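Local coordinates for secreted protein ESXB (Bacillus anthracis, PDB 4J10), which is a secreted WXG100-family protein of unassigned function, a two-helix hairpin that pairs with a second copy and is probably exported by a type VII (ESX-like) secretion system, at residues G44-A47 / G48-A52; Q63-Q66 / Q67-P70. One frame throughout, in Å; residues are numbered along the deposited sequence. Where two conformers were deposited one is given.

Contact 1: residues G44-A47 / G48-A52; sequences GQWA and GATQA
A47, the N-cap residue, turns its carbonyl into the first turn of the helix that starts at G48: Q51 N donates to A47 O over 3.1 Å in a nearly straight bond (168°), and T50 N reaches the same oxygen only weakly. The residues W46, A47 and G48 form the W-X-G signature of the family, and the indole of W46 lies back against the helix that follows. T50 puts a methyl on it: with CG2 anti to the backbone N, this carbon stands 3.6 Å from the centroid of the six-membered ring of W46, 5° off the ring normal, a CH-pi contact squarely over one face. The edge of the same ring is engaged as well. W46 NE1 donates to Q51 OE1 over 2.9 Å, almost straight and in the plane of both the indole and the amide carbonyl, although the two groups are turned 51° against each other. Q51 bends at chi2 to bring OE1 to the ring edge, in line with the N-H, and its NE2 donates to I39 O near the C-terminal end of helix 11-41. Methyl on the face and amide at the edge together probably limit how the buried indole can tilt or spin. The turn lies where helix 11-41 gives way to helix 48-90, with F54 against the indole and L14 and I82 of the second subunit packed on W46 and T50.

Contact 2: residues Q63-Q66 / Q67-P70; sequences QAMQ and QYIP
A64 O is gripped twice by the turn that follows it. Y68 N donates to A64 O from within the carbonyl plane at 3.0 Å, the regular helical bond, while Q67 N comes in to the same A64 O from above that plane at 3.1 Å. Q67 N also makes a weak bond to Q63 O, and that oxygen takes a second donor in a water, which in turn accepts from Q67 NE2 at 2.7 Å; the bend of the Q67 chain at chi2 (-65°) folds its amide back to this bridge. One residue on, I69 N bonds to M65 O at 171°. The pattern then breaks at P70, which has no N-H to offer: P70 CD sits 3.1 Å from Q66 O, and helix 48-90 is kinked here, as is usual where a proline falls inside a helix. On the buried side, M65, a selenomethionine with two modelled conformers, runs alongside Y68 in the same direction. In the conformer described, M65 CE lies 3.5 Å from Y68 CD2 and M65 SE 5.0 Å from the Y68 ring centroid, an oblique Met-aromatic contact. M65 SE also rests on I69, 3.7 Å from I69 CG1. M65 and I69 pack on A25, A28 and I32 of helix 11-41, within the hairpin. Y68 serves the dimer: its OH is hydrogen-bonded to Q31 NE2 of the second subunit, and its side chain packs on M65 of that subunit, just as M65 here meets Y68 there and A64 meets A64.

Overall arrangement
Both contacts belong to helix 48-90 and follow one another along it: contact 1 at its N-terminal end, where the hairpin turns, contact 2 near the middle of the chain. Their centres are 26 Å apart and their nearest atoms about 12 Å, so they do not touch. The centre of contact 1 lies about 30 Å from the centre of the chain, that of contact 2 about 7 Å. Each reaches the second subunit, so the partner is met both at the hairpin turn and near mid-helix. The A64 to A64 approach in contact 2 sets residues 63-70 close to their own copy, whereas residues 44-52 meet L14 and I82 of the partner, which lie near the end of its hairpin away from the turn, consistent with an antiparallel pairing of the two hairpins.

Contact 1: residues G44-A47 / G48-A52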
ATOM      1  N   GLY A  44      -4.245 -24.992 -10.267  1.00 31.50           N
ATOM      2  CA  GLY A  44      -4.781 -26.070 -11.080  1.00 31.79           C
ATOM      3  C   GLY A  44      -4.901 -25.757 -12.563  1.00 36.94           C
ATOM      4  O   GLY A  44      -5.220 -26.640 -13.361  1.00 39.70           O
ATOM      5  N   GLN A  45      -4.648 -24.501 -12.931  1.00 34.61           N
ATOM      6  CA  GLN A  45      -4.743 -24.055 -14.323  1.00 33.98           C
ATOM      7  C   GLN A  45      -3.424 -24.235 -15.082  1.00 32.16           C
ATOM      8  O   GLN A  45      -3.345 -23.973 -16.289  1.00 35.47           O
ATOM      9  CB  GLN A  45      -5.159 -22.583 -14.364  1.00 37.22           C
ATOM     10  CG  GLN A  45      -6.541 -22.311 -13.788  1.00 40.57           C
ATOM     11  CD  GLN A  45      -7.644 -22.688 -14.753  1.00 51.28           C
ATOM     12  OE1 GLN A  45      -7.880 -21.998 -15.748  1.00 56.54           O
ATOM     13  NE2 GLN A  45      -8.318 -23.795 -14.473  1.00 49.30           N
ATOM     14  N   TRP A  46      -2.392 -24.657 -14.354  1.00 32.48           N
ATOM     15  CA  TRP A  46      -1.065 -24.926 -14.907  1.00 31.18           C
ATOM     16  C   TRP A  46      -0.256 -25.763 -13.919  1.00 33.44           C
ATOM     17  O   TRP A  46      -0.768 -26.132 -12.866  1.00 35.54           O
ATOM     18  CB  TRP A  46      -0.318 -23.633 -15.282  1.00 33.22           C
ATOM     19  CG  TRP A  46      -0.186 -22.585 -14.192  1.00 30.55           C
ATOM     20  CD1 TRP A  46      -0.488 -22.721 -12.863  1.00 28.57           C
ATOM     21  CD2 TRP A  46       0.273 -21.242 -14.362  1.00 28.09           C
ATOM     22  NE1 TRP A  46      -0.242 -21.545 -12.201  1.00 27.67           N
ATOM     23  CE2 TRP A  46       0.230 -20.616 -13.096  1.00 28.23           C
ATOM     24  CE3 TRP A  46       0.719 -20.490 -15.457  1.00 30.93           C
ATOM     25  CZ2 TRP A  46       0.609 -19.290 -12.897  1.00 27.37           C
ATOM     26  CZ3 TRP A  46       1.100 -19.179 -15.261  1.00 33.23           C
ATOM     27  CH2 TRP A  46       1.043 -18.593 -13.994  1.00 30.98           C
ATOM     28  N   ALA A  47       0.996 -26.061 -14.257  1.00 36.83           N
ATOM     29  CA  ALA A  47       1.825 -26.950 -13.438  1.00 38.00           C
ATOM     30  C   ALA A  47       1.999 -26.453 -12.005  1.00 35.07           C
ATOM     31  O   ALA A  47       2.073 -25.244 -11.757  1.00 33.52           O
ATOM     32  CB  ALA A  47       3.183 -27.167 -14.090  1.00 42.97           C
ATOM     33  N   GLY A  48       2.068 -27.398 -11.071  1.00 39.81           N
ATOM     34  CA  GLY A  48       2.234 -27.078  -9.667  1.00 37.15           C
ATOM     35  C   GLY A  48       3.490 -26.278  -9.373  1.00 34.87           C
ATOM     36  O   GLY A  48       3.473 -25.387  -8.535  1.00 33.63           O
ATOM     37  N   ALA A  49       4.581 -26.593 -10.065  1.00 38.16           N
ATOM     38  CA  ALA A  49       5.838 -25.873  -9.870  1.00 37.50           C
ATOM     39  C   ALA A  49       5.715 -24.398 -10.257  1.00 35.05           C
ATOM     40  O   ALA A  49       6.297 -23.524  -9.608  1.00 39.84           O
ATOM     41  CB  ALA A  49       6.956 -26.542 -10.651  1.00 39.48           C
ATOM     42  N   THR A  50       4.960 -24.124 -11.318  1.00 33.90           N
ATOM     43  CA  THR A  50       4.728 -22.749 -11.747  1.00 32.50           C
ATOM     44  C   THR A  50       3.875 -22.019 -10.720  1.00 29.49           C
ATOM     45  O   THR A  50       4.175 -20.885 -10.340  1.00 28.65           O
ATOM     46  CB  THR A  50       4.040 -22.686 -13.124  1.00 33.24           C
ATOM     47  OG1 THR A  50       4.781 -23.464 -14.075  1.00 37.07           O
ATOM     48  CG2 THR A  50       3.952 -21.239 -13.604  1.00 31.38           C
ATOM     49  N   GLN A  51       2.810 -22.673 -10.266  1.00 29.02           N
ATOM     50  CA  GLN A  51       1.951 -22.086  -9.247  1.00 26.52           C
ATOM     51  C   GLN A  51       2.736 -21.774  -7.974  1.00 29.37           C
ATOM     52  O   GLN A  51       2.540 -20.728  -7.361  1.00 27.87           O
ATOM     53  CB  GLN A  51       0.771 -23.010  -8.926  1.00 27.73           C
ATOM     54  CG  GLN A  51      -0.159 -22.473  -7.842  1.00 29.42           C
ATOM     55  CD  GLN A  51      -0.908 -21.224  -8.258  1.00 28.46           C
ATOM     56  OE1 GLN A  51      -0.921 -20.849  -9.433  1.00 27.78           O
ATOM     57  NE2 GLN A  51      -1.544 -20.572  -7.293  1.00 28.86           N
ATOM     58  N   ALA A  52       3.634 -22.683  -7.596  1.00 31.57           N
ATOM     59  CA  ALA A  52       4.442 -22.517  -6.392  1.00 29.58           C
ATOM     60  C   ALA A  52       5.340 -21.282  -6.462  1.00 30.83           C
ATOM     61  O   ALA A  52       5.496 -20.563  -5.471  1.00 30.40           O
ATOM     62  CB  ALA A  52       5.267 -23.768  -6.124  1.00 32.21           C
TER

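Contact 2: residues Q63-Q66 / Q67-P70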
ATOM      1  N   GLN A  63       3.766 -10.212   2.857  1.00 22.12           N
ATOM      2  CA  GLN A  63       4.560  -9.907   4.040  1.00 22.16           C
ATOM      3  C   GLN A  63       4.936  -8.418   4.110  1.00 21.06           C
ATOM      4  O   GLN A  63       4.907  -7.832   5.188  1.00 23.44           O
ATOM      5  CB  GLN A  63       5.779 -10.831   4.120  1.00 24.32           C
ATOM      6  CG  GLN A  63       5.405 -12.252   4.523  1.00 31.84           C
ATOM      7  CD  GLN A  63       6.495 -13.258   4.219  1.00 40.29           C
ATOM      8  OE1 GLN A  63       7.362 -13.013   3.381  1.00 46.64           O
ATOM      9  NE2 GLN A  63       6.450 -14.401   4.892  1.00 45.99           N
ATOM     10  N   ALA A  64       5.262  -7.807   2.976  1.00 20.15           N
ATOM     11  CA  ALA A  64       5.573  -6.383   2.958  1.00 21.52           C
ATOM     12  C   ALA A  64       4.336  -5.592   3.343  1.00 20.70           C
ATOM     13  O   ALA A  64       4.411  -4.612   4.084  1.00 21.62           O
ATOM     14  CB  ALA A  64       6.057  -5.953   1.587  1.00 20.58           C
HETATM   15  N   MSE A  65       3.203  -6.047   2.836  0.50 19.50           N
HETATM   16  CA  MSE A  65       1.937  -5.410   3.100  0.50 19.76           C
HETATM   17  C   MSE A  65       1.538  -5.518   4.571  0.50 17.46           C
HETATM   18  O   MSE A  65       0.930  -4.606   5.128  0.50 20.00           O
HETATM   19  CB  MSE A  65       0.890  -6.030   2.188  0.50 22.67           C
HETATM   20  CG  MSE A  65      -0.444  -5.382   2.243  0.50 24.34           C
HETATM   21 SE   MSE A  65      -0.538  -3.451   1.986  0.25 22.08          SE
HETATM   22  CE  MSE A  65       1.106  -2.843   1.094  0.50 13.12           C
ATOM     23  N   GLN A  66       1.908  -6.630   5.195  1.00 19.68           N
ATOM     24  CA  GLN A  66       1.636  -6.867   6.607  1.00 18.22           C
ATOM     25  C   GLN A  66       2.518  -6.034   7.529  1.00 20.56           C
ATOM     26  O   GLN A  66       2.236  -5.925   8.714  1.00 20.39           O
ATOM     27  CB  GLN A  66       1.728  -8.363   6.903  1.00 22.26           C
ATOM     28  CG  GLN A  66       0.530  -9.127   6.349  1.00 27.07           C
ATOM     29  CD  GLN A  66       0.641 -10.616   6.521  1.00 27.85           C
ATOM     30  OE1 GLN A  66       1.731 -11.147   6.717  1.00 30.22           O
ATOM     31  NE2 GLN A  66      -0.491 -11.307   6.444  1.00 30.90           N
ATOM     32  N   GLN A  67       3.574  -5.441   6.980  1.00 19.43           N
ATOM     33  CA  GLN A  67       4.341  -4.419   7.687  1.00 22.25           C
ATOM     34  C   GLN A  67       3.713  -3.038   7.463  1.00 19.81           C
ATOM     35  O   GLN A  67       3.551  -2.249   8.392  1.00 21.58           O
ATOM     36  CB  GLN A  67       5.796  -4.409   7.200  1.00 27.92           C
ATOM     37  CG  GLN A  67       6.569  -5.690   7.485  1.00 28.34           C
ATOM     38  CD  GLN A  67       6.746  -5.933   8.965  1.00 40.11           C
ATOM     39  OE1 GLN A  67       7.212  -5.060   9.691  1.00 45.96           O
ATOM     40  NE2 GLN A  67       6.363  -7.117   9.421  1.00 41.51           N
ATOM     41  N   TYR A  68       3.345  -2.752   6.223  1.00 19.22           N
ATOM     42  CA  TYR A  68       2.850  -1.445   5.823  1.00 18.34           C
ATOM     43  C   TYR A  68       1.575  -1.037   6.543  1.00 19.39           C
ATOM     44  O   TYR A  68       1.471   0.068   7.080  1.00 18.12           O
ATOM     45  CB  TYR A  68       2.571  -1.490   4.326  1.00 17.26           C
ATOM     46  CG  TYR A  68       2.042  -0.216   3.717  1.00 16.49           C
ATOM     47  CD1 TYR A  68       2.857   0.892   3.559  1.00 17.22           C
ATOM     48  CD2 TYR A  68       0.744  -0.134   3.236  1.00 17.32           C
ATOM     49  CE1 TYR A  68       2.388   2.043   2.980  1.00 16.34           C
ATOM     50  CE2 TYR A  68       0.268   1.017   2.632  1.00 17.79           C
ATOM     51  CZ  TYR A  68       1.097   2.109   2.503  1.00 15.07           C
ATOM     52  OH  TYR A  68       0.617   3.244   1.896  1.00 18.07           O
ATOM     53  N   ILE A  69       0.599  -1.933   6.538  1.00 16.79           N
ATOM     54  CA  ILE A  69      -0.718  -1.638   7.075  1.00 16.73           C
ATOM     55  C   ILE A  69      -0.664  -1.196   8.546  1.00 17.37           C
ATOM     56  O   ILE A  69      -1.204  -0.125   8.872  1.00 17.10           O
ATOM     57  CB  ILE A  69      -1.709  -2.800   6.802  1.00 16.03           C
ATOM     58  CG1 ILE A  69      -2.025  -2.863   5.304  1.00 17.44           C
ATOM     59  CG2 ILE A  69      -2.988  -2.632   7.600  1.00 20.30           C
ATOM     60  CD1 ILE A  69      -2.855  -4.067   4.920  1.00 18.08           C
ATOM     61  N   PRO A  70       0.012  -1.966   9.432  1.00 16.11           N
ATOM     62  CA  PRO A  70       0.093  -1.487  10.828  1.00 15.82           C
ATOM     63  C   PRO A  70       0.869  -0.188  11.007  1.00 18.83           C
ATOM     64  O   PRO A  70       0.598   0.552  11.962  1.00 17.85           O
ATOM     65  CB  PRO A  70       0.806  -2.628  11.577  1.00 18.89           C
ATOM     66  CG  PRO A  70       0.716  -3.819  10.673  1.00 21.17           C
ATOM     67  CD  PRO A  70       0.545  -3.335   9.263  1.00 16.24           C
TER
HETATM   68  O   HOH W   1       5.449  -8.988   7.674  1.00 38.55           O